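Long-range contact in MccB protein (Escherichia coli, PDB 6OM4), which probably adenylates the N-formylated peptide MccA in microcin C7 biosynthesis, as an ATP-binding enzyme of the ThiF/E1 family: residues Ala135-Asn147 with Leu178-Leu192. Residues are numbered along the deposited sequence; the frame is centred on the assembly and turned at random.
Sequences ATSGIGEIILIDN and LLKRNSEISVSEIAL. With ND7 (5'-O-[(S)-amino(hydroxy)phosphoryl]adenosine), chain M.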
loop_
_atom_site.group_PDB
_atom_site.type_symbol
_atom_site.label_atom_id
_atom_site.label_comp_id
_atom_site.label_asym_id
_atom_site.label_seq_id
_atom_site.Cartn_x
_atom_site.Cartn_y
_atom_site.Cartn_z
ATOM N N ALA A 135 -2.387 4.633 10.446
ATOM C CA ALA A 135 -2.998 5.382 11.528
ATOM C C ALA A 135 -3.421 6.763 11.019
ATOM O O ALA A 135 -4.521 7.230 11.276
ATOM C CB ALA A 135 -2.045 5.485 12.692
ATOM N N THR A 136 -2.545 7.433 10.260
ATOM C CA THR A 136 -2.863 8.779 9.892
ATOM C C THR A 136 -3.830 8.821 8.704
ATOM O O THR A 136 -4.391 9.876 8.478
ATOM C CB THR A 136 -1.605 9.611 9.652
ATOM O OG1 THR A 136 -0.848 8.989 8.617
ATOM C CG2 THR A 136 -0.772 9.710 10.908
ATOM N N SER A 137 -4.019 7.695 8.011
ATOM C CA SER A 137 -5.052 7.558 6.984
ATOM C C SER A 137 -6.387 7.133 7.591
ATOM O O SER A 137 -7.381 7.057 6.882
ATOM C CB SER A 137 -4.618 6.656 5.849
ATOM O OG SER A 137 -3.688 7.369 5.041
ATOM N N GLY A 138 -6.417 6.849 8.898
ATOM C CA GLY A 138 -7.712 6.587 9.570
ATOM C C GLY A 138 -8.170 5.135 9.595
ATOM O O GLY A 138 -9.378 4.869 9.845
ATOM N N ILE A 139 -7.258 4.166 9.441
ATOM C CA ILE A 139 -7.570 2.775 9.767
ATOM C C ILE A 139 -7.991 2.726 11.255
ATOM O O ILE A 139 -7.276 3.193 12.162
ATOM C CB ILE A 139 -6.386 1.819 9.497
ATOM C CG1 ILE A 139 -6.117 1.631 8.004
ATOM C CG2 ILE A 139 -6.632 0.476 10.184
ATOM C CD1 ILE A 139 -7.131 0.728 7.330
ATOM N N GLY A 140 -9.173 2.163 11.519
ATOM C CA GLY A 140 -9.845 2.363 12.799
ATOM C C GLY A 140 -9.188 1.613 13.957
ATOM O O GLY A 140 -9.285 2.065 15.099
ATOM N N GLU A 141 -8.634 0.427 13.682
ATOM C CA GLU A 141 -8.068 -0.447 14.702
ATOM C C GLU A 141 -6.778 -1.083 14.209
ATOM O O GLU A 141 -6.772 -1.752 13.208
ATOM C CB GLU A 141 -9.035 -1.547 15.133
ATOM C CG GLU A 141 -8.636 -2.154 16.460
ATOM C CD GLU A 141 -9.573 -3.213 17.020
ATOM O OE1 GLU A 141 -10.727 -3.329 16.509
ATOM O OE2 GLU A 141 -9.144 -3.917 17.965
ATOM N N ILE A 142 -5.699 -0.848 14.968
ATOM C CA ILE A 142 -4.396 -1.355 14.674
ATOM C C ILE A 142 -3.901 -2.201 15.866
ATOM O O ILE A 142 -3.916 -1.757 17.034
ATOM C CB ILE A 142 -3.416 -0.212 14.344
ATOM C CG1 ILE A 142 -3.909 0.640 13.168
ATOM C CG2 ILE A 142 -2.035 -0.787 14.116
ATOM C CD1 ILE A 142 -2.957 1.771 12.794
ATOM N N ILE A 143 -3.470 -3.436 15.564
ATOM C CA ILE A 143 -2.948 -4.379 16.570
ATOM C C ILE A 143 -1.466 -4.564 16.283
ATOM O O ILE A 143 -1.112 -4.980 15.190
ATOM C CB ILE A 143 -3.652 -5.745 16.528
ATOM C CG1 ILE A 143 -5.167 -5.625 16.412
ATOM C CG2 ILE A 143 -3.208 -6.596 17.719
ATOM C CD1 ILE A 143 -5.813 -4.848 17.478
ATOM N N LEU A 144 -0.630 -4.193 17.251
ATOM C CA LEU A 144 0.802 -4.267 17.129
ATOM C C LEU A 144 1.338 -5.510 17.849
ATOM O O LEU A 144 1.107 -5.700 19.048
ATOM C CB LEU A 144 1.415 -3.007 17.745
ATOM C CG LEU A 144 0.851 -1.692 17.251
ATOM C CD1 LEU A 144 1.303 -0.585 18.166
ATOM C CD2 LEU A 144 1.271 -1.443 15.809
ATOM N N ILE A 145 2.118 -6.308 17.124
ATOM C CA ILE A 145 2.703 -7.558 17.651
ATOM C C ILE A 145 4.220 -7.538 17.486
ATOM O O ILE A 145 4.758 -7.483 16.368
ATOM C CB ILE A 145 2.085 -8.775 16.938
ATOM C CG1 ILE A 145 0.562 -8.605 16.862
ATOM C CG2 ILE A 145 2.501 -10.088 17.608
ATOM C CD1 ILE A 145 -0.174 -9.816 16.273
ATOM N N ASP A 146 4.900 -7.667 18.620
ATOM C CA ASP A 146 6.352 -7.779 18.659
ATOM C C ASP A 146 6.705 -8.153 20.091
ATOM O O ASP A 146 5.880 -7.977 20.989
ATOM C CB ASP A 146 7.040 -6.469 18.239
ATOM C CG ASP A 146 8.406 -6.647 17.571
ATOM O OD1 ASP A 146 9.287 -7.359 18.141
ATOM O OD2 ASP A 146 8.577 -6.119 16.446
ATOM N N ASN A 147 7.945 -8.590 20.294
ATOM C CA ASN A 147 8.416 -8.857 21.635
ATOM C C ASN A 147 9.790 -8.229 21.846
ATOM O O ASN A 147 10.405 -8.482 22.863
ATOM C CB ASN A 147 8.535 -10.354 21.880
ATOM C CG ASN A 147 8.661 -10.674 23.349
ATOM O OD1 ASN A 147 7.940 -10.078 24.159
ATOM N ND2 ASN A 147 9.566 -11.587 23.689
ATOM N N LEU A 178 1.556 6.583 17.587
ATOM C CA LEU A 178 0.438 6.505 16.695
ATOM C C LEU A 178 -0.691 7.348 17.282
ATOM O O LEU A 178 -1.341 8.086 16.585
ATOM C CB LEU A 178 -0.025 5.052 16.489
ATOM C CG LEU A 178 0.879 4.119 15.666
ATOM C CD1 LEU A 178 0.148 2.827 15.362
ATOM C CD2 LEU A 178 1.341 4.783 14.381
ATOM N N LEU A 179 -0.933 7.216 18.591
ATOM C CA LEU A 179 -2.041 7.939 19.217
ATOM C C LEU A 179 -1.706 9.433 19.347
ATOM O O LEU A 179 -2.606 10.274 19.384
ATOM C CB LEU A 179 -2.385 7.295 20.555
ATOM C CG LEU A 179 -3.030 5.914 20.459
ATOM C CD1 LEU A 179 -3.276 5.320 21.846
ATOM C CD2 LEU A 179 -4.344 5.949 19.694
ATOM N N LYS A 180 -0.421 9.799 19.347
ATOM C CA LYS A 180 -0.099 11.224 19.315
ATOM C C LYS A 180 -0.450 11.847 17.960
ATOM O O LYS A 180 -0.656 13.074 17.879
ATOM C CB LYS A 180 1.373 11.469 19.599
ATOM C CG LYS A 180 1.694 11.349 21.077
ATOM C CD LYS A 180 3.175 11.193 21.323
ATOM C CE LYS A 180 4.033 12.229 20.616
ATOM N NZ LYS A 180 5.445 12.190 21.088
ATOM N N ARG A 181 -0.420 11.018 16.905
ATOM C CA ARG A 181 -0.664 11.438 15.538
ATOM C C ARG A 181 -2.132 11.362 15.147
ATOM O O ARG A 181 -2.568 12.205 14.348
ATOM C CB ARG A 181 0.207 10.624 14.583
ATOM C CG ARG A 181 1.639 11.117 14.631
ATOM C CD ARG A 181 2.633 10.145 14.045
ATOM N NE ARG A 181 3.974 10.729 14.077
ATOM C CZ ARG A 181 4.761 10.821 15.143
ATOM N NH1 ARG A 181 4.397 10.298 16.305
ATOM N NH2 ARG A 181 5.940 11.423 15.050
ATOM N N ASN A 182 -2.848 10.371 15.663
ATOM C CA ASN A 182 -4.277 10.236 15.417
ATOM C C ASN A 182 -4.963 9.645 16.657
ATOM O O ASN A 182 -4.944 8.438 16.881
ATOM C CB ASN A 182 -4.579 9.411 14.164
ATOM C CG ASN A 182 -6.010 9.559 13.730
ATOM O OD1 ASN A 182 -6.832 10.027 14.522
ATOM N ND2 ASN A 182 -6.285 9.259 12.467
ATOM N N SER A 183 -5.602 10.502 17.438
ATOM C CA SER A 183 -6.181 10.079 18.693
ATOM C C SER A 183 -7.603 9.553 18.481
ATOM O O SER A 183 -8.229 9.141 19.449
ATOM C CB SER A 183 -6.151 11.173 19.695
ATOM O OG SER A 183 -6.800 12.319 19.196
ATOM N N GLU A 184 -8.066 9.523 17.229
ATOM C CA GLU A 184 -9.431 9.074 16.863
ATOM C C GLU A 184 -9.458 7.545 16.614
ATOM O O GLU A 184 -10.534 6.991 16.455
ATOM C CB GLU A 184 -9.949 9.864 15.648
ATOM C CG GLU A 184 -9.977 11.391 15.854
ATOM C CD GLU A 184 -10.382 12.294 14.680
ATOM O OE1 GLU A 184 -11.141 11.833 13.780
ATOM O OE2 GLU A 184 -9.915 13.479 14.642
ATOM N N ILE A 185 -8.304 6.862 16.586
ATOM C CA ILE A 185 -8.263 5.437 16.273
ATOM C C ILE A 185 -7.989 4.631 17.547
ATOM O O ILE A 185 -7.726 5.184 18.603
ATOM C CB ILE A 185 -7.223 5.125 15.180
ATOM C CG1 ILE A 185 -5.800 5.271 15.721
ATOM C CG2 ILE A 185 -7.477 5.971 13.946
ATOM C CD1 ILE A 185 -4.756 4.786 14.789
ATOM N N SER A 186 -8.063 3.307 17.403
ATOM C CA SER A 186 -7.832 2.348 18.485
ATOM C C SER A 186 -6.556 1.567 18.184
ATOM O O SER A 186 -6.425 1.050 17.056
ATOM C CB SER A 186 -9.027 1.430 18.592
ATOM O OG SER A 186 -8.866 0.537 19.684
ATOM N N VAL A 187 -5.647 1.457 19.171
ATOM C CA VAL A 187 -4.409 0.690 19.034
ATOM C C VAL A 187 -4.274 -0.223 20.246
ATOM O O VAL A 187 -4.488 0.223 21.363
ATOM C CB VAL A 187 -3.181 1.618 18.931
ATOM C CG1 VAL A 187 -1.913 0.815 18.733
ATOM C CG2 VAL A 187 -3.369 2.656 17.823
ATOM N N SER A 188 -3.908 -1.482 20.004
ATOM C CA SER A 188 -3.647 -2.444 21.043
ATOM C C SER A 188 -2.324 -3.180 20.728
ATOM O O SER A 188 -1.811 -3.098 19.605
ATOM C CB SER A 188 -4.877 -3.330 21.225
ATOM O OG SER A 188 -4.998 -4.265 20.165
ATOM N N GLU A 189 -1.716 -3.766 21.763
ATOM C CA GLU A 189 -0.439 -4.411 21.696
ATOM C C GLU A 189 -0.590 -5.884 22.084
ATOM O O GLU A 189 -1.381 -6.214 22.966
ATOM C CB GLU A 189 0.537 -3.769 22.686
ATOM C CG GLU A 189 0.736 -2.283 22.504
ATOM C CD GLU A 189 1.464 -1.722 23.712
ATOM O OE1 GLU A 189 2.623 -2.188 23.960
ATOM O OE2 GLU A 189 0.865 -0.863 24.436
ATOM N N ILE A 190 0.216 -6.749 21.464
ATOM C CA ILE A 190 0.378 -8.163 21.858
ATOM C C ILE A 190 1.889 -8.459 21.907
ATOM O O ILE A 190 2.589 -8.261 20.889
ATOM C CB ILE A 190 -0.351 -9.136 20.888
ATOM C CG1 ILE A 190 -1.847 -8.871 20.781
ATOM C CG2 ILE A 190 -0.086 -10.580 21.294
ATOM C CD1 ILE A 190 -2.547 -9.748 19.765
ATOM N N ALA A 191 2.400 -8.882 23.081
ATOM C CA ALA A 191 3.807 -9.238 23.236
ATOM C C ALA A 191 3.995 -10.707 22.848
ATOM O O ALA A 191 3.659 -11.613 23.627
ATOM C CB ALA A 191 4.296 -8.952 24.648
ATOM N N LEU A 192 4.542 -10.965 21.648
ATOM C CA LEU A 192 4.587 -12.301 21.146
ATOM C C LEU A 192 5.732 -12.414 20.154
ATOM O O LEU A 192 5.916 -11.528 19.326
ATOM C CB LEU A 192 3.243 -12.608 20.485
ATOM C CG LEU A 192 3.095 -13.971 19.812
ATOM C CD1 LEU A 192 3.173 -15.116 20.821
ATOM C CD2 LEU A 192 1.779 -14.028 19.038
HETATM O O1A ND7 M . 14.423 -6.287 11.672
HETATM P PA ND7 M . 13.327 -5.425 11.115
HETATM O O2A ND7 M . 13.589 -3.930 10.998
HETATM N N3A ND7 M . 13.042 -6.072 9.570
HETATM O "O5'" ND7 M . 11.964 -5.548 11.916
HETATM C "C5'" ND7 M . 11.475 -6.906 12.140
HETATM C "C4'" ND7 M . 10.560 -6.804 13.386
HETATM C "C3'" ND7 M . 11.463 -6.638 14.655
HETATM O "O3'" ND7 M . 11.054 -5.604 15.464
HETATM C "C2'" ND7 M . 11.415 -8.107 15.256
HETATM O "O2'" ND7 M . 11.445 -8.057 16.735
HETATM C "C1'" ND7 M . 10.232 -8.605 14.873
HETATM O "O4'" ND7 M . 9.902 -7.920 13.443
HETATM N N9 ND7 M . 10.160 -10.017 14.625
HETATM C C4 ND7 M . 9.227 -10.870 15.131
HETATM C C5 ND7 M . 9.495 -12.099 14.642
HETATM N N7 ND7 M . 10.574 -12.008 13.831
HETATM C C8 ND7 M . 10.950 -10.744 13.821
HETATM N N3 ND7 M . 8.192 -10.661 15.972
HETATM C C2 ND7 M . 7.434 -11.663 16.302
HETATM N N1 ND7 M . 7.685 -12.896 15.848
HETATM C C6 ND7 M . 8.674 -13.137 15.029
HETATM N N6 ND7 M . 8.925 -14.485 14.551
#
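The methyl of A135, CD1 of I185 and the tip of L178 close a small apolar core where helices 125-136 and 170-181 come down on one face of a parallel sheet. This is the beta-alpha-beta crossover of the Rossmann-like ThiF fold: strand 141-146, helix 170-181 and then strand 186-191, which lies at one edge of the sheet. A135 CB lies 3.5 Å from I185 CD1, a tight carbon contact, and L178 CD2 meets the same methyl. I185 reaches this spot because CG1 stands between its backbone N and carbonyl carbon (chi1 72°), which carries CD1 up to the helix. I142 CD1 lies 4.0 Å from I185 CD1, and the I142 side chain crosses that of L178 at about a right angle. Farther along this face, L144 CD1 abuts V187 CG1 at 3.6 Å; I143 CG2 and I190 CD1 pair on the opposite face. Between the strands, G140 O, I142 N and O, and L144 N and O bond in turn to S186 N and O, S188 N and O, and I190 N; D146 N to I190 O is longer.

At the helix ends, N182 ND2 donates to A135 O at 2.9 Å, tilted from the carbonyl plane, while G138 N, part of the Schellman motif ending helix 125-136, reaches that oxygen from its other face. N182 OD1 accepts from E184 N in an Asx turn. The strand pairing loosens at D146, with a weak bond from L192 N to D146 O; both residues line the nucleotide pocket. The D146 carboxylate, also held by the amides of C123 and D148, grips the ribose of ND7: OD1 accepts from O2' and OD2 from O3', each at 2.7 Å.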